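Local coordinates for antiterminator Q protein (Enterobacteria phage SfI, PDB 6JNY) that probably acts as a transcription antitermination factor that modifies RNA polymerase so that it reads through terminators in the phage genome, at residues 98-101 and 102-106; 121-124 and 125-129. One frame throughout, in Å; residues are numbered along the deposited sequence.

Contact 1 of 2, residues 98-101 and 102-106; sequences ASYY and HRVAR
One face of the Tyr-100 ring is covered by Val-104, whose methyl CG1 sits 4.0 Å from the ring centroid and 27° off the ring normal, a CH-pi contact. The methyl is displaced toward the phenol end, with its closest approach, 3.6 Å, at CZ of Tyr-100. Arg-103 brings its CD obliquely to the same ring, near CD2, and its guanidinium takes a water in plane at the edge. The His-102 ring has the carbonyl oxygen of Ser-99 at its edge, near its plane. All this lies on the last turn of helix 94-103, where the chain leaves helical geometry at Val-104 and heads for strand 108-112 of the two-stranded hairpin. In Tyr-100, CG stands anti to the backbone N (chi1 -175°), which swings the ring toward the C-terminal end of the helix and over the valine. Val-104 answers with CG1 beside its own backbone N, and CG2 is left near the carbonyl oxygen of Tyr-100. That oxygen also accepts the last helical i to i+4 bond here, from Val-104 N at 3.1 Å and a rather bent 146°. Tyr-101 points its ring elsewhere, to pack on Cys-126 and Val-130 of helix 123-155, while its hydroxyl bonds to Glu-129 and Lys-79. On the outer surface Ser-99 and Arg-103, one turn apart, are joined through solvent rather than directly: NH2 of Arg-103 gives a hydrogen to the water at 3.0 Å, and OG of Ser-99 meets the same water at 2.9 Å.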
loop_
_atom_site.group_PDB
_atom_site.type_symbol
_atom_site.label_atom_id
_atom_site.label_comp_id
_atom_site.label_asym_id
_atom_site.label_seq_id
_atom_site.Cartn_x
_atom_site.Cartn_y
_atom_site.Cartn_z
ATOM N N ALA A 98 7.112 -5.373 8.884
ATOM C CA ALA A 98 8.531 -5.654 8.697
ATOM C C ALA A 98 8.949 -6.944 9.387
ATOM O O ALA A 98 9.806 -7.669 8.870
ATOM C CB ALA A 98 9.373 -4.482 9.188
ATOM N N SER A 99 8.358 -7.252 10.541
ATOM C CA SER A 99 8.696 -8.494 11.229
ATOM C C SER A 99 8.385 -9.705 10.364
ATOM O O SER A 99 9.188 -10.645 10.289
ATOM C CB SER A 99 7.945 -8.577 12.556
ATOM O OG SER A 99 8.235 -9.796 13.219
ATOM N N TYR A 100 7.227 -9.708 9.705
ATOM C CA TYR A 100 6.876 -10.827 8.838
ATOM C C TYR A 100 7.718 -10.828 7.570
ATOM O O TYR A 100 8.129 -11.893 7.096
ATOM C CB TYR A 100 5.392 -10.802 8.479
ATOM C CG TYR A 100 4.994 -12.019 7.686
ATOM C CD1 TYR A 100 4.775 -11.939 6.322
ATOM C CD2 TYR A 100 4.878 -13.264 8.299
ATOM C CE1 TYR A 100 4.431 -13.055 5.588
ATOM C CE2 TYR A 100 4.534 -14.388 7.575
ATOM C CZ TYR A 100 4.311 -14.275 6.216
ATOM O OH TYR A 100 3.966 -15.390 5.480
ATOM N N TYR A 101 7.941 -9.642 6.993
ATOM C CA TYR A 101 8.811 -9.477 5.830
ATOM C C TYR A 101 10.194 -10.049 6.117
ATOM O O TYR A 101 10.764 -10.774 5.294
ATOM C CB TYR A 101 8.882 -7.968 5.566
ATOM C CG TYR A 101 9.632 -7.425 4.361
ATOM C CD1 TYR A 101 8.946 -6.760 3.353
ATOM C CD2 TYR A 101 11.019 -7.471 4.286
ATOM C CE1 TYR A 101 9.613 -6.207 2.278
ATOM C CE2 TYR A 101 11.700 -6.921 3.205
ATOM C CZ TYR A 101 10.986 -6.298 2.206
ATOM O OH TYR A 101 11.650 -5.745 1.131
ATOM N N HIS A 102 10.734 -9.743 7.295
ATOM C CA HIS A 102 12.020 -10.293 7.718
ATOM C C HIS A 102 11.953 -11.803 7.922
ATOM O O HIS A 102 12.870 -12.531 7.524
ATOM C CB HIS A 102 12.454 -9.593 9.002
ATOM C CG HIS A 102 13.685 -10.168 9.622
ATOM N ND1 HIS A 102 13.645 -10.969 10.745
ATOM C CD2 HIS A 102 14.991 -10.044 9.293
ATOM C CE1 HIS A 102 14.875 -11.321 11.074
ATOM N NE2 HIS A 102 15.711 -10.779 10.206
ATOM N N ARG A 103 10.879 -12.287 8.554
ATOM C CA ARG A 103 10.739 -13.712 8.847
ATOM C C ARG A 103 10.791 -14.569 7.583
ATOM O O ARG A 103 11.367 -15.664 7.593
ATOM C CB ARG A 103 9.434 -13.950 9.614
ATOM C CG ARG A 103 9.249 -15.362 10.140
ATOM C CD ARG A 103 7.790 -15.624 10.508
ATOM N NE ARG A 103 7.334 -14.796 11.625
ATOM C CZ ARG A 103 7.266 -15.216 12.884
ATOM N NH1 ARG A 103 7.638 -16.447 13.186
ATOM N NH2 ARG A 103 6.830 -14.403 13.838
ATOM N N VAL A 104 10.195 -14.100 6.483
ATOM C CA VAL A 104 10.094 -14.910 5.271
ATOM C C VAL A 104 11.102 -14.495 4.201
ATOM O O VAL A 104 11.034 -14.989 3.070
ATOM C CB VAL A 104 8.659 -14.956 4.715
ATOM C CG1 VAL A 104 7.710 -15.511 5.760
ATOM C CG2 VAL A 104 8.209 -13.570 4.256
ATOM N N ALA A 105 12.043 -13.618 4.533
ATOM C CA ALA A 105 12.936 -13.056 3.526
ATOM C C ALA A 105 13.854 -14.126 2.943
ATOM O O ALA A 105 14.297 -15.038 3.644
ATOM C CB ALA A 105 13.772 -11.934 4.138
ATOM N N ARG A 106 14.145 -13.998 1.643
ATOM C CA ARG A 106 15.015 -14.902 0.908
ATOM C C ARG A 106 16.474 -14.487 1.062
ATOM O O ARG A 106 16.775 -13.326 1.366
ATOM C CB ARG A 106 14.640 -14.888 -0.574
ATOM C CG ARG A 106 13.283 -15.500 -0.864
ATOM C CD ARG A 106 13.233 -16.926 -0.336
ATOM N NE ARG A 106 12.874 -17.896 -1.364
ATOM C CZ ARG A 106 12.094 -18.953 -1.151
ATOM N NH1 ARG A 106 11.587 -19.177 0.057
ATOM N NH2 ARG A 106 11.817 -19.786 -2.147
HETATM O O HOH W 1 6.478 -11.891 12.330
#

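Contact 2 of 2, residues 121-124 and 125-129; sequences PSLA and TCRRE
OG1 of Thr-125 is held by two partners: the hydroxyl OG of Ser-122 at 3.0 Å, and a water at 2.6 Å. The same water accepts a hydrogen from the backbone N of Ser-122, so serine and threonine are joined both directly and through solvent. Ser-122 OG stands between its own backbone N and carbonyl carbon (chi1 72°), which also brings it 3.0 Å from Thr-125 N. This is the start of helix 123-155, with Ser-122 at the N-cap position and its carbonyl oxygen taking the first i to i+4 bond from Cys-126 N (3.0 Å, 158°). Pro-121 precedes the cap and turns back on the first turn, where its CG lies 3.7 Å from Cys-126 SG and its CB faces the methyl CG2 of Thr-125. Both Pro-121 and Thr-125 also touch Arg-108 of strand 108-112. Further round the helix Leu-123 crosses Arg-127 at an angle, its methyl CD2 lying over one face of the guanidinium, displaced toward the rim and 3.5 Å from NH2. With chi1 at -75°, CG of Arg-127 lies 3.4 Å from the carbonyl oxygen of Leu-123, and from there the chain runs extended to NE, carrying the guanidinium out to that methyl.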
loop_
_atom_site.group_PDB
_atom_site.type_symbol
_atom_site.label_atom_id
_atom_site.label_comp_id
_atom_site.label_asym_id
_atom_site.label_seq_id
_atom_site.Cartn_x
_atom_site.Cartn_y
_atom_site.Cartn_z
ATOM N N PRO A 121 18.423 -10.548 4.762
ATOM C CA PRO A 121 18.509 -9.165 5.239
ATOM C C PRO A 121 18.228 -9.058 6.733
ATOM O O PRO A 121 17.459 -9.831 7.308
ATOM C CB PRO A 121 17.429 -8.441 4.419
ATOM C CG PRO A 121 16.465 -9.490 4.064
ATOM C CD PRO A 121 17.278 -10.748 3.860
ATOM N N SER A 122 18.877 -8.077 7.354
ATOM C CA SER A 122 18.663 -7.797 8.763
ATOM C C SER A 122 17.254 -7.254 8.983
ATOM O O SER A 122 16.561 -6.851 8.041
ATOM C CB SER A 122 19.692 -6.784 9.262
ATOM O OG SER A 122 19.438 -5.488 8.753
ATOM N N LEU A 123 16.822 -7.262 10.248
ATOM C CA LEU A 123 15.526 -6.677 10.574
ATOM C C LEU A 123 15.533 -5.174 10.327
ATOM O O LEU A 123 14.542 -4.611 9.849
ATOM C CB LEU A 123 15.150 -6.997 12.022
ATOM C CG LEU A 123 13.778 -6.524 12.505
ATOM C CD1 LEU A 123 12.648 -7.201 11.743
ATOM C CD2 LEU A 123 13.646 -6.791 14.010
ATOM N N ALA A 124 16.644 -4.504 10.636
ATOM C CA ALA A 124 16.743 -3.074 10.366
ATOM C C ALA A 124 16.582 -2.784 8.880
ATOM O O ALA A 124 15.929 -1.804 8.496
ATOM C CB ALA A 124 18.079 -2.537 10.874
ATOM N N THR A 125 17.174 -3.626 8.030
ATOM C CA THR A 125 17.030 -3.450 6.589
ATOM C C THR A 125 15.587 -3.655 6.158
ATOM O O THR A 125 15.062 -2.889 5.345
ATOM C CB THR A 125 17.946 -4.431 5.859
ATOM O OG1 THR A 125 19.310 -4.098 6.133
ATOM C CG2 THR A 125 17.715 -4.373 4.349
ATOM N N CYS A 126 14.928 -4.680 6.695
ATOM C CA CYS A 126 13.543 -4.941 6.324
ATOM C C CYS A 126 12.626 -3.808 6.769
ATOM O O CYS A 126 11.697 -3.436 6.043
ATOM C CB CYS A 126 13.094 -6.277 6.907
ATOM S SG CYS A 126 13.939 -7.689 6.137
ATOM N N ARG A 127 12.881 -3.229 7.947
ATOM C CA ARG A 127 12.082 -2.085 8.383
ATOM C C ARG A 127 12.238 -0.903 7.435
ATOM O O ARG A 127 11.249 -0.242 7.087
ATOM C CB ARG A 127 12.491 -1.665 9.791
ATOM C CG ARG A 127 11.991 -2.588 10.856
ATOM C CD ARG A 127 12.658 -2.270 12.172
ATOM N NE ARG A 127 12.091 -3.089 13.226
ATOM C CZ ARG A 127 12.601 -3.204 14.446
ATOM N NH1 ARG A 127 13.704 -2.546 14.769
ATOM N NH2 ARG A 127 12.000 -3.980 15.335
ATOM N N ARG A 128 13.470 -0.617 7.012
ATOM C CA ARG A 128 13.695 0.478 6.076
ATOM C C ARG A 128 12.998 0.215 4.747
ATOM O O ARG A 128 12.373 1.118 4.175
ATOM C CB ARG A 128 15.196 0.694 5.866
ATOM C CG ARG A 128 15.493 1.832 4.907
ATOM C CD ARG A 128 16.983 2.052 4.677
ATOM N NE ARG A 128 17.713 0.822 4.380
ATOM C CZ ARG A 128 17.748 0.235 3.187
ATOM N NH1 ARG A 128 17.086 0.758 2.161
ATOM N NH2 ARG A 128 18.450 -0.880 3.016
ATOM N N GLU A 129 13.077 -1.022 4.249
ATOM C CA GLU A 129 12.448 -1.346 2.971
ATOM C C GLU A 129 10.932 -1.228 3.044
ATOM O O GLU A 129 10.305 -0.758 2.089
ATOM C CB GLU A 129 12.888 -2.726 2.494
ATOM C CG GLU A 129 14.329 -2.706 1.983
ATOM C CD GLU A 129 14.868 -4.070 1.627
ATOM O OE1 GLU A 129 14.121 -5.064 1.729
ATOM O OE2 GLU A 129 16.056 -4.145 1.236
HETATM O O HOH W 2 20.736 -6.302 5.865
#

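How the contacts relate
Contact 1 ends helix 94-103 and contact 2 begins helix 123-155; between them along the chain runs the hairpin of strands 108-112 and 115-119, so together they form its base, their centres about 9 Å apart. Contact 1 belongs to the surface, whereas contact 2 is partly buried, with Pro-121 and Cys-126 on its inner side. Tyr-101 joins the two, and beside it CD2 of His-102 packs 3.2 Å from the carbonyl O of Pro-121. Each contact has a water linking residues about a turn apart. They differ in that contact 1 sets a valine methyl on a phenol face, while contact 2 pairs two hydroxyls directly and lays a leucine methyl over a guanidinium.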